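Local atomic coordinates of hydrazine synthase subunit alpha (Candidatus Kuenenia stuttgartiensis, PDB entry 5C2V), a protein that catalyses, within the hydrazine synthase complex, the condensation of hydroxylamine with ammonia to hydrazine, using heme c. Residues D[449-454]-D[728-733]; D[711-716]-D[759-764]; D[439-444]-D[558-563]. One frame throughout, in Å; residues are numbered along the deposited sequence.

Interaction 1 (D[449-454]-D[728-733]). With HEC (heme c), chain B.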
loop_
_atom_site.group_PDB
_atom_site.type_symbol
_atom_site.label_atom_id
_atom_site.label_comp_id
_atom_site.label_asym_id
_atom_site.label_seq_id
_atom_site.Cartn_x
_atom_site.Cartn_y
_atom_site.Cartn_z
ATOM N N GLN D 449 -9.478 -3.595 -11.178
ATOM C CA GLN D 449 -8.547 -4.161 -12.146
ATOM C C GLN D 449 -9.245 -5.209 -13.005
ATOM O O GLN D 449 -10.437 -5.469 -12.834
ATOM C CB GLN D 449 -7.344 -4.780 -11.433
ATOM C CG GLN D 449 -6.538 -3.795 -10.603
ATOM C CD GLN D 449 -5.519 -4.480 -9.714
ATOM O OE1 GLN D 449 -5.727 -5.608 -9.265
ATOM N NE2 GLN D 449 -4.407 -3.801 -9.455
ATOM N N LYS D 450 -8.501 -5.807 -13.928
ATOM C CA LYS D 450 -9.052 -6.838 -14.798
ATOM C C LYS D 450 -8.991 -8.207 -14.130
ATOM O O LYS D 450 -7.992 -8.560 -13.508
ATOM C CB LYS D 450 -8.308 -6.872 -16.134
ATOM C CG LYS D 450 -8.453 -5.607 -16.964
ATOM C CD LYS D 450 -7.800 -5.767 -18.327
ATOM C CE LYS D 450 -7.967 -4.516 -19.172
ATOM N NZ LYS D 450 -7.382 -4.685 -20.530
ATOM N N ALA D 451 -10.068 -8.972 -14.259
ATOM C CA ALA D 451 -10.115 -10.319 -13.707
ATOM C C ALA D 451 -9.479 -11.311 -14.671
ATOM O O ALA D 451 -9.234 -12.466 -14.320
ATOM C CB ALA D 451 -11.543 -10.715 -13.400
ATOM N N LYS D 452 -9.203 -10.832 -15.881
ATOM C CA LYS D 452 -8.632 -11.643 -16.950
ATOM C C LYS D 452 -8.369 -10.770 -18.169
ATOM O O LYS D 452 -8.886 -9.657 -18.265
ATOM C CB LYS D 452 -9.567 -12.796 -17.327
ATOM C CG LYS D 452 -10.946 -12.348 -17.783
ATOM C CD LYS D 452 -11.830 -13.537 -18.126
ATOM C CE LYS D 452 -13.224 -13.088 -18.538
ATOM N NZ LYS D 452 -14.101 -14.240 -18.887
ATOM N N ASN D 453 -7.564 -11.275 -19.096
ATOM C CA ASN D 453 -7.304 -10.563 -20.339
ATOM C C ASN D 453 -8.546 -10.526 -21.218
ATOM O O ASN D 453 -9.220 -11.541 -21.397
ATOM C CB ASN D 453 -6.144 -11.207 -21.100
ATOM C CG ASN D 453 -4.822 -11.075 -20.371
ATOM O OD1 ASN D 453 -4.562 -10.070 -19.710
ATOM N ND2 ASN D 453 -3.977 -12.093 -20.490
ATOM N N VAL D 454 -8.850 -9.353 -21.760
ATOM C CA VAL D 454 -9.991 -9.205 -22.651
ATOM C C VAL D 454 -9.603 -8.477 -23.931
ATOM O O VAL D 454 -8.955 -7.431 -23.894
ATOM C CB VAL D 454 -11.154 -8.452 -21.969
ATOM C CG1 VAL D 454 -11.947 -9.393 -21.076
ATOM C CG2 VAL D 454 -10.634 -7.260 -21.181
ATOM N N SER D 728 -11.946 -16.818 -13.551
ATOM C CA SER D 728 -10.983 -15.730 -13.682
ATOM C C SER D 728 -9.547 -16.189 -13.462
ATOM O O SER D 728 -9.289 -17.365 -13.208
ATOM C CB SER D 728 -11.319 -14.606 -12.700
ATOM O OG SER D 728 -11.116 -15.023 -11.362
ATOM N N ALA D 729 -8.615 -15.245 -13.561
ATOM C CA ALA D 729 -7.201 -15.534 -13.368
ATOM C C ALA D 729 -6.796 -15.309 -11.916
ATOM O O ALA D 729 -5.626 -15.444 -11.561
ATOM C CB ALA D 729 -6.352 -14.678 -14.295
ATOM N N ASN D 730 -7.767 -14.959 -11.081
ATOM C CA ASN D 730 -7.516 -14.821 -9.654
ATOM C C ASN D 730 -8.244 -15.909 -8.878
ATOM O O ASN D 730 -9.470 -15.885 -8.757
ATOM C CB ASN D 730 -7.949 -13.441 -9.156
ATOM C CG ASN D 730 -7.398 -12.315 -10.007
ATOM O OD1 ASN D 730 -6.230 -11.947 -9.892
ATOM N ND2 ASN D 730 -8.243 -11.759 -10.868
ATOM N N ALA D 731 -7.482 -16.857 -8.346
ATOM C CA ALA D 731 -8.060 -17.962 -7.594
ATOM C C ALA D 731 -8.371 -17.524 -6.170
ATOM O O ALA D 731 -7.516 -16.950 -5.496
ATOM C CB ALA D 731 -7.120 -19.156 -7.595
ATOM N N PRO D 732 -9.603 -17.786 -5.712
ATOM C CA PRO D 732 -10.013 -17.409 -4.354
ATOM C C PRO D 732 -9.179 -18.101 -3.276
ATOM O O PRO D 732 -8.909 -17.496 -2.240
ATOM C CB PRO D 732 -11.481 -17.851 -4.290
ATOM C CG PRO D 732 -11.640 -18.848 -5.390
ATOM C CD PRO D 732 -10.699 -18.415 -6.467
ATOM N N ARG D 733 -8.778 -19.346 -3.517
ATOM C CA ARG D 733 -7.912 -20.054 -2.580
ATOM C C ARG D 733 -7.156 -21.194 -3.260
ATOM O O ARG D 733 -7.338 -21.448 -4.452
ATOM C CB ARG D 733 -8.725 -20.589 -1.400
ATOM C CG ARG D 733 -9.641 -21.743 -1.747
ATOM C CD ARG D 733 -10.532 -22.119 -0.572
ATOM N NE ARG D 733 -11.236 -23.375 -0.819
ATOM C CZ ARG D 733 -12.363 -23.738 -0.216
ATOM N NH1 ARG D 733 -12.929 -22.936 0.675
ATOM N NH2 ARG D 733 -12.925 -24.902 -0.509
HETATM FE FE HEC B . -23.445 -27.197 -1.610
HETATM C CHA HEC B . -20.119 -27.689 -0.922
HETATM C CHB HEC B . -22.871 -23.841 -2.040
HETATM C CHC HEC B . -26.772 -26.704 -2.421
HETATM C CHD HEC B . -24.138 -30.501 -0.954
HETATM N NA HEC B . -21.813 -25.984 -1.463
HETATM C C1A HEC B . -20.515 -26.409 -1.242
HETATM C C2A HEC B . -19.640 -25.265 -1.407
HETATM C C3A HEC B . -20.394 -24.205 -1.714
HETATM C C4A HEC B . -21.779 -24.632 -1.757
HETATM C CMA HEC B . -19.879 -22.774 -1.979
HETATM C CAA HEC B . -18.104 -25.272 -1.255
HETATM C CBA HEC B . -17.729 -25.008 0.201
HETATM C CGA HEC B . -16.234 -24.870 0.320
HETATM O O1A HEC B . -15.763 -24.203 1.278
HETATM O O2A HEC B . -15.509 -25.418 -0.551
HETATM N NB HEC B . -24.619 -25.565 -2.078
HETATM C C1B HEC B . -24.146 -24.289 -2.314
HETATM C C2B HEC B . -25.223 -23.515 -2.901
HETATM C C3B HEC B . -26.300 -24.305 -2.996
HETATM C C4B HEC B . -25.938 -25.611 -2.488
HETATM C CMB HEC B . -25.135 -22.030 -3.315
HETATM C CAB HEC B . -27.689 -23.931 -3.561
HETATM C CBB HEC B . -27.611 -23.776 -5.096
HETATM N NC HEC B . -25.136 -28.377 -1.680
HETATM C C1C HEC B . -26.408 -27.973 -2.034
HETATM C C2C HEC B . -27.269 -29.138 -2.047
HETATM C C3C HEC B . -26.574 -30.157 -1.525
HETATM C C4C HEC B . -25.197 -29.720 -1.362
HETATM C CMC HEC B . -28.801 -29.074 -2.235
HETATM C CAC HEC B . -27.092 -31.593 -1.267
HETATM C CBC HEC B . -27.473 -32.294 -2.592
HETATM N ND HEC B . -22.291 -28.845 -1.010
HETATM C C1D HEC B . -22.814 -30.126 -0.840
HETATM C C2D HEC B . -21.730 -31.024 -0.516
HETATM C C3D HEC B . -20.457 -30.168 -0.510
HETATM C C4D HEC B . -20.908 -28.819 -0.821
HETATM C CMD HEC B . -21.833 -32.541 -0.244
HETATM C CAD HEC B . -19.034 -30.704 -0.197
HETATM C CBD HEC B . -17.914 -30.092 -1.039
HETATM C CGD HEC B . -18.175 -30.229 -2.517
HETATM O O1D HEC B . -17.583 -29.440 -3.297
HETATM O O2D HEC B . -18.968 -31.118 -2.920
#
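Ala451 turns its carbonyl oxygen onto the backbone of the 728-733 loop, and Ser728, Ala729 and Asn730 gather round that one atom. The single hydrogen bond across the contact runs from Ala729 N to Ala451 O at 2.9 Å and is almost straight, with 173° at the hydrogen and the donor lying nearly along the C=O axis. Beside it Ser728 presents its CB, 3.4 Å from Ala451 O, and the two CB atoms of Ser728 and Ala451 lie alongside each other at 4.0 Å. The hydroxyl of Ser728 serves other partners: it is held by Asn715 and receives a weak bond from Asn730 N. Asn730 carries CG beside its backbone N (chi1 -50°), which brings its ND2 over Ala451, 3.7 Å from Ala451 CA.

The contact joins a loop of the cytochrome c region, between helices 717-722 and 751-762, to the loop between strands 428-433 and 461-467, which carries 449-454. Lys452 reaches away from the contact to a salt bridge with Asp533.

At the far end of segment 728-733, Arg733 extends from CG to NE and meets a propionate of the heme c whose iron is bound by His662 and His745. The approach is end-on, in the manner of a paired guanidinium-carboxylate contact: NH1 of Arg733 bonds O1A of the heme at 3.2 Å and NH2 bonds O2A at 2.6 Å, O1A lying at the guanidinium edge and in its plane. Leu717 packs against the side chain of Arg733, and Arg721 and Tyr707 also bond this heme.

Interaction 2 (D[711-716]-D[759-764])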
loop_
_atom_site.group_PDB
_atom_site.type_symbol
_atom_site.label_atom_id
_atom_site.label_comp_id
_atom_site.label_asym_id
_atom_site.label_seq_id
_atom_site.Cartn_x
_atom_site.Cartn_y
_atom_site.Cartn_z
ATOM N N SER D 711 -18.361 -6.820 -5.761
ATOM C CA SER D 711 -18.170 -6.191 -7.068
ATOM C C SER D 711 -17.195 -6.941 -7.974
ATOM O O SER D 711 -16.694 -6.383 -8.950
ATOM C CB SER D 711 -17.698 -4.744 -6.896
ATOM O OG SER D 711 -17.409 -4.148 -8.151
ATOM N N ALA D 712 -16.925 -8.203 -7.654
ATOM C CA ALA D 712 -16.482 -9.163 -8.655
ATOM C C ALA D 712 -17.155 -10.506 -8.396
ATOM O O ALA D 712 -16.808 -11.201 -7.444
ATOM C CB ALA D 712 -14.967 -9.303 -8.639
ATOM N N ALA D 713 -18.070 -10.905 -9.269
ATOM C CA ALA D 713 -18.717 -12.201 -9.118
ATOM C C ALA D 713 -17.807 -13.271 -9.692
ATOM O O ALA D 713 -17.773 -14.406 -9.224
ATOM C CB ALA D 713 -20.069 -12.215 -9.805
ATOM N N ILE D 714 -17.057 -12.873 -10.713
ATOM C CA ILE D 714 -16.170 -13.763 -11.439
ATOM C C ILE D 714 -15.005 -14.234 -10.561
ATOM O O ILE D 714 -14.395 -15.270 -10.828
ATOM C CB ILE D 714 -15.643 -13.062 -12.711
ATOM C CG1 ILE D 714 -14.987 -14.058 -13.669
ATOM C CG2 ILE D 714 -14.705 -11.924 -12.345
ATOM C CD1 ILE D 714 -14.482 -13.424 -14.947
ATOM N N ASN D 715 -14.709 -13.476 -9.508
ATOM C CA ASN D 715 -13.645 -13.838 -8.575
ATOM C C ASN D 715 -14.158 -14.584 -7.346
ATOM O O ASN D 715 -13.375 -14.982 -6.484
ATOM C CB ASN D 715 -12.884 -12.588 -8.126
ATOM C CG ASN D 715 -12.004 -12.015 -9.216
ATOM O OD1 ASN D 715 -11.597 -12.721 -10.137
ATOM N ND2 ASN D 715 -11.697 -10.727 -9.111
ATOM N N SER D 716 -15.471 -14.773 -7.270
ATOM C CA SER D 716 -16.093 -15.355 -6.085
ATOM C C SER D 716 -16.155 -16.879 -6.147
ATOM O O SER D 716 -16.622 -17.451 -7.132
ATOM C CB SER D 716 -17.499 -14.781 -5.894
ATOM O OG SER D 716 -17.448 -13.378 -5.689
ATOM N N GLU D 759 -25.580 -11.016 -10.076
ATOM C CA GLU D 759 -25.925 -9.601 -10.001
ATOM C C GLU D 759 -25.781 -9.069 -8.582
ATOM O O GLU D 759 -25.249 -7.978 -8.372
ATOM C CB GLU D 759 -27.352 -9.364 -10.497
ATOM C CG GLU D 759 -27.496 -9.358 -12.006
ATOM C CD GLU D 759 -28.906 -9.019 -12.451
ATOM O OE1 GLU D 759 -29.864 -9.434 -11.765
ATOM O OE2 GLU D 759 -29.054 -8.332 -13.483
ATOM N N TRP D 760 -26.261 -9.847 -7.616
ATOM C CA TRP D 760 -26.170 -9.467 -6.211
ATOM C C TRP D 760 -24.724 -9.227 -5.793
ATOM O O TRP D 760 -24.416 -8.223 -5.152
ATOM C CB TRP D 760 -26.800 -10.539 -5.320
ATOM C CG TRP D 760 -26.513 -10.343 -3.862
ATOM C CD1 TRP D 760 -26.907 -9.294 -3.081
ATOM C CD2 TRP D 760 -25.775 -11.224 -3.007
ATOM N NE1 TRP D 760 -26.456 -9.466 -1.795
ATOM C CE2 TRP D 760 -25.759 -10.644 -1.723
ATOM C CE3 TRP D 760 -25.126 -12.446 -3.202
ATOM C CZ2 TRP D 760 -25.119 -11.243 -0.640
ATOM C CZ3 TRP D 760 -24.492 -13.040 -2.127
ATOM C CH2 TRP D 760 -24.493 -12.439 -0.862
ATOM N N ILE D 761 -23.838 -10.144 -6.169
ATOM C CA ILE D 761 -22.428 -10.014 -5.818
ATOM C C ILE D 761 -21.767 -8.840 -6.541
ATOM O O ILE D 761 -21.016 -8.073 -5.935
ATOM C CB ILE D 761 -21.654 -11.308 -6.129
ATOM C CG1 ILE D 761 -22.223 -12.470 -5.315
ATOM C CG2 ILE D 761 -20.177 -11.134 -5.831
ATOM C CD1 ILE D 761 -21.446 -13.756 -5.460
ATOM N N ASP D 762 -22.056 -8.694 -7.831
ATOM C CA ASP D 762 -21.492 -7.603 -8.623
ATOM C C ASP D 762 -21.948 -6.233 -8.123
ATOM O O ASP D 762 -21.242 -5.237 -8.287
ATOM C CB ASP D 762 -21.864 -7.767 -10.098
ATOM C CG ASP D 762 -20.781 -8.464 -10.897
ATOM O OD1 ASP D 762 -19.841 -9.009 -10.281
ATOM O OD2 ASP D 762 -20.873 -8.471 -12.142
ATOM N N LEU D 763 -23.130 -6.189 -7.513
ATOM C CA LEU D 763 -23.669 -4.951 -6.957
ATOM C C LEU D 763 -22.996 -4.559 -5.644
ATOM O O LEU D 763 -23.251 -3.482 -5.107
ATOM C CB LEU D 763 -25.179 -5.072 -6.740
ATOM C CG LEU D 763 -26.090 -4.867 -7.952
ATOM C CD1 LEU D 763 -27.517 -5.244 -7.601
ATOM C CD2 LEU D 763 -26.021 -3.427 -8.435
ATOM N N GLY D 764 -22.133 -5.429 -5.131
ATOM C CA GLY D 764 -21.489 -5.190 -3.853
ATOM C C GLY D 764 -21.999 -6.078 -2.732
ATOM O O GLY D 764 -21.594 -5.917 -1.580
HETATM O O HOH W 1 -17.676 -10.378 -12.173
#
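Ser711 and Asp762 bring their CA atoms within 3.9 Å, where the 711-716 loop lies against the last turn of helix 751-762. Ser711 N donates to Ile761 O at 2.9 Å with an angle of 151° at the hydrogen. The same carbonyl accepts Gly764 N from within its own segment, and the two donors arrive from opposite faces of the carbonyl plane, so the oxygen is gripped twice. Asp762 O adds a CA-H...O contact to Ser711 CA at 3.4 Å. Further along, Ala713 to Ser716 form a type I beta turn that leads into helix 717-722.

Among the side chains, Asp762 bridges the gap. Its OD1 accepts Ala713 N at 2.8 Å; the nitrogen sits nearly in line with the C-O bond, but the hydrogen points off that line, with 131° at the hydrogen. A water binds the same OD1 and accepts from Ile714 N, giving the carboxylate a second route to the turn. The other oxygen, OD2, is taken by Arg463 of strand 461-467 in a salt bridge and by Ser538 N, which leaves the group held from several sides. Leu763 meets the same strand at Ile465.

Ile761 turns its beta-branched side chain toward the turn. CG2, anti to the backbone N, touches Ser716 OG at 3.5 Å, and Ile761 CB rests 4.1 Å from Ala713 CB; Val719 of helix 717-722 packs on Ile761 and Ala713. Ser716 OG bonds Ala712 O in the plane of that carbonyl, and also accepts Asn709 N.

Gly764, with positive phi, closes helix 751-762 of the cytochrome c region in a Schellman motif, and the 711-716 loop is docked on that helix end.

Interaction 3 (D[439-444]-D[558-563]). With ZN (zinc ion), chain C; HEC (heme c), chain E.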
loop_
_atom_site.group_PDB
_atom_site.type_symbol
_atom_site.label_atom_id
_atom_site.label_comp_id
_atom_site.label_asym_id
_atom_site.label_seq_id
_atom_site.Cartn_x
_atom_site.Cartn_y
_atom_site.Cartn_z
ATOM N N SER D 439 -7.250 -0.300 -21.385
ATOM C CA SER D 439 -6.978 0.111 -20.010
ATOM C C SER D 439 -5.488 0.155 -19.687
ATOM O O SER D 439 -4.681 -0.514 -20.332
ATOM C CB SER D 439 -7.679 -0.833 -19.031
ATOM O OG SER D 439 -7.539 -0.372 -17.698
ATOM N N ASP D 440 -5.134 0.951 -18.682
ATOM C CA ASP D 440 -3.770 0.974 -18.166
ATOM C C ASP D 440 -3.657 0.056 -16.952
ATOM O O ASP D 440 -2.591 -0.075 -16.351
ATOM C CB ASP D 440 -3.344 2.403 -17.806
ATOM C CG ASP D 440 -4.044 2.937 -16.565
ATOM O OD1 ASP D 440 -5.126 2.426 -16.209
ATOM O OD2 ASP D 440 -3.508 3.879 -15.944
ATOM N N GLN D 441 -4.775 -0.572 -16.596
ATOM C CA GLN D 441 -4.832 -1.454 -15.436
ATOM C C GLN D 441 -4.448 -2.881 -15.803
ATOM O O GLN D 441 -4.812 -3.372 -16.872
ATOM C CB GLN D 441 -6.232 -1.431 -14.817
ATOM C CG GLN D 441 -6.607 -0.103 -14.185
ATOM C CD GLN D 441 -5.713 0.257 -13.016
ATOM O OE1 GLN D 441 -5.097 1.322 -12.995
ATOM N NE2 GLN D 441 -5.639 -0.633 -12.033
ATOM N N PRO D 442 -3.706 -3.553 -14.910
ATOM C CA PRO D 442 -3.279 -4.936 -15.130
ATOM C C PRO D 442 -4.343 -5.938 -14.702
ATOM O O PRO D 442 -5.412 -5.541 -14.240
ATOM C CB PRO D 442 -2.040 -5.051 -14.244
ATOM C CG PRO D 442 -2.355 -4.158 -13.090
ATOM C CD PRO D 442 -3.160 -3.005 -13.655
ATOM N N VAL D 443 -4.048 -7.223 -14.863
ATOM C CA VAL D 443 -4.919 -8.269 -14.348
ATOM C C VAL D 443 -4.628 -8.480 -12.868
ATOM O O VAL D 443 -3.484 -8.716 -12.483
ATOM C CB VAL D 443 -4.736 -9.594 -15.108
ATOM C CG1 VAL D 443 -5.607 -10.682 -14.500
ATOM C CG2 VAL D 443 -5.059 -9.408 -16.582
ATOM N N GLY D 444 -5.661 -8.383 -12.037
ATOM C CA GLY D 444 -5.483 -8.515 -10.603
ATOM C C GLY D 444 -6.749 -8.867 -9.845
ATOM O O GLY D 444 -7.842 -8.859 -10.412
ATOM N N GLY D 558 -11.267 5.002 -23.525
ATOM C CA GLY D 558 -11.104 3.650 -23.033
ATOM C C GLY D 558 -11.572 3.483 -21.607
ATOM O O GLY D 558 -12.211 4.370 -21.041
ATOM N N CYS D 559 -11.251 2.335 -21.022
ATOM C CA CYS D 559 -11.644 2.064 -19.652
ATOM C C CYS D 559 -10.454 2.377 -18.757
ATOM O O CYS D 559 -9.509 1.599 -18.669
ATOM C CB CYS D 559 -12.085 0.601 -19.521
ATOM S SG CYS D 559 -12.447 -0.002 -17.865
ATOM N N HIS D 560 -10.537 3.515 -18.073
ATOM C CA HIS D 560 -9.412 4.098 -17.340
ATOM C C HIS D 560 -8.111 4.048 -18.146
ATOM O O HIS D 560 -7.073 3.646 -17.630
ATOM C CB HIS D 560 -9.220 3.405 -15.989
ATOM C CG HIS D 560 -8.424 4.216 -15.012
ATOM N ND1 HIS D 560 -7.058 4.085 -14.872
ATOM C CD2 HIS D 560 -8.800 5.178 -14.135
ATOM C CE1 HIS D 560 -6.630 4.925 -13.946
ATOM N NE2 HIS D 560 -7.666 5.601 -13.483
ATOM N N TYR D 561 -8.172 4.446 -19.416
ATOM C CA TYR D 561 -6.987 4.426 -20.272
ATOM C C TYR D 561 -6.098 5.646 -20.031
ATOM O O TYR D 561 -4.908 5.632 -20.351
ATOM C CB TYR D 561 -7.392 4.345 -21.749
ATOM C CG TYR D 561 -6.285 4.708 -22.719
ATOM C CD1 TYR D 561 -5.226 3.840 -22.955
ATOM C CD2 TYR D 561 -6.300 5.920 -23.398
ATOM C CE1 TYR D 561 -4.213 4.169 -23.839
ATOM C CE2 TYR D 561 -5.293 6.258 -24.283
ATOM C CZ TYR D 561 -4.252 5.379 -24.500
ATOM O OH TYR D 561 -3.247 5.712 -25.380
ATOM N N GLY D 562 -6.670 6.691 -19.444
ATOM C CA GLY D 562 -5.923 7.909 -19.191
ATOM C C GLY D 562 -6.290 9.068 -20.098
ATOM O O GLY D 562 -5.659 10.124 -20.043
ATOM N N SER D 563 -7.300 8.872 -20.941
ATOM C CA SER D 563 -7.774 9.947 -21.807
ATOM C C SER D 563 -8.323 11.100 -20.979
ATOM O O SER D 563 -8.245 12.255 -21.391
ATOM C CB SER D 563 -8.846 9.446 -22.774
ATOM O OG SER D 563 -10.086 9.259 -22.115
HETATM ZN ZN ZN C . -7.767 6.544 -11.663
HETATM FE FE HEC E . -13.537 5.608 -15.775
HETATM C CHA HEC E . -11.999 6.122 -12.726
HETATM C CHB HEC E . -14.489 8.901 -15.830
HETATM C CHC HEC E . -15.417 5.030 -18.613
HETATM C CHD HEC E . -12.784 2.267 -15.622
HETATM N NA HEC E . -13.286 7.209 -14.518
HETATM C C1A HEC E . -12.626 7.202 -13.305
HETATM C C2A HEC E . -12.703 8.532 -12.742
HETATM C C3A HEC E . -13.390 9.301 -13.591
HETATM C C4A HEC E . -13.772 8.486 -14.728
HETATM C CMA HEC E . -13.721 10.797 -13.404
HETATM C CAA HEC E . -12.097 8.966 -11.389
HETATM C CBA HEC E . -10.760 9.665 -11.615
HETATM C CGA HEC E . -9.726 8.695 -12.128
HETATM O O1A HEC E . -9.049 9.015 -13.138
HETATM O O2A HEC E . -9.577 7.598 -11.532
HETATM N NB HEC E . -14.853 6.732 -16.934
HETATM C C1B HEC E . -14.850 8.115 -16.902
HETATM C C2B HEC E . -15.285 8.589 -18.201
HETATM C C3B HEC E . -15.548 7.530 -18.968
HETATM C C4B HEC E . -15.279 6.336 -18.190
HETATM C CMB HEC E . -15.433 10.067 -18.620
HETATM C CAB HEC E . -16.038 7.591 -20.434
HETATM C CBB HEC E . -17.474 7.029 -20.530
HETATM N NC HEC E . -13.971 3.961 -16.942
HETATM C C1C HEC E . -14.852 3.929 -18.007
HETATM C C2C HEC E . -14.987 2.551 -18.436
HETATM C C3C HEC E . -14.350 1.785 -17.547
HETATM C C4C HEC E . -13.640 2.658 -16.630
HETATM C CMC HEC E . -15.979 2.043 -19.504
HETATM C CAC HEC E . -14.281 0.242 -17.579
HETATM C CBC HEC E . -15.013 -0.331 -16.346
HETATM N ND HEC E . -12.555 4.384 -14.385
HETATM C C1D HEC E . -12.344 3.021 -14.562
HETATM C C2D HEC E . -11.582 2.509 -13.447
HETATM C C3D HEC E . -11.332 3.720 -12.542
HETATM C C4D HEC E . -11.976 4.832 -13.202
HETATM C CMD HEC E . -11.117 1.052 -13.230
HETATM C CAD HEC E . -10.570 3.759 -11.202
HETATM C CBD HEC E . -11.345 2.942 -10.176
HETATM C CGD HEC E . -10.602 2.939 -8.869
HETATM O O1D HEC E . -10.996 2.153 -7.972
HETATM O O2D HEC E . -9.617 3.710 -8.728
HETATM O O HOH W 2 -7.757 5.088 -10.147
#
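His560 ends a CXXCH heme c motif, Cys556 to His560, in the middle domain, and Asp440 supports it from the neighbouring loop. Cys559 forms one of the two thioethers, its SG 1.9 Å from CAC of the heme, the other being made by Cys556. The histidine, however, ligates zinc and not the heme iron, whose axial ligand is Tyr564.

Across the contact His560 ND1 donates to Asp440 OD1 at 2.9 Å, almost straight at 169°. The oxygen lies in the ring plane and is met on its syn side, though 27° out of the carboxylate plane, as the two flat groups are turned 38° from each other. This His-carboxylate bond fixes the ring's rotation and leaves NE2 pointing at the metal. Ser439 OG, anti to the backbone N, leans toward Cys559 O in a weak bond of 3.0 Å and accepts Gln441 N, an ST turn that shapes the loop carrying Asp440.

The zinc ion is bound jointly by protein and cofactor: His560 NE2, Cys276 SG, heme propionate oxygen O2A and a water. That water donates a hydrogen bond of 2.7 Å to O2D, on the other propionate of the same heme.

The three contacts follow one principle: segments far apart in sequence are joined by chemistry suited to their place. Interaction 2 is fully buried and combines a helix cap, a carboxylate and apolar packing. Interactions 1 and 3 are only partly buried; the first rests on one backbone bond, the third on a metal-bound histidine. Interactions 1 and 3 draw on the same loop between strands 428-433 and 461-467, linked through Lys450 to Pro442 and Gly444. Segment 728-733 of interaction 1 and both segments of interaction 2 belong to the cytochrome c region, and the two contacts meet where Ile714 packs on Ala451. Segments 728-733 and 558-563 touch different hemes, whereas interaction 2 holds neither.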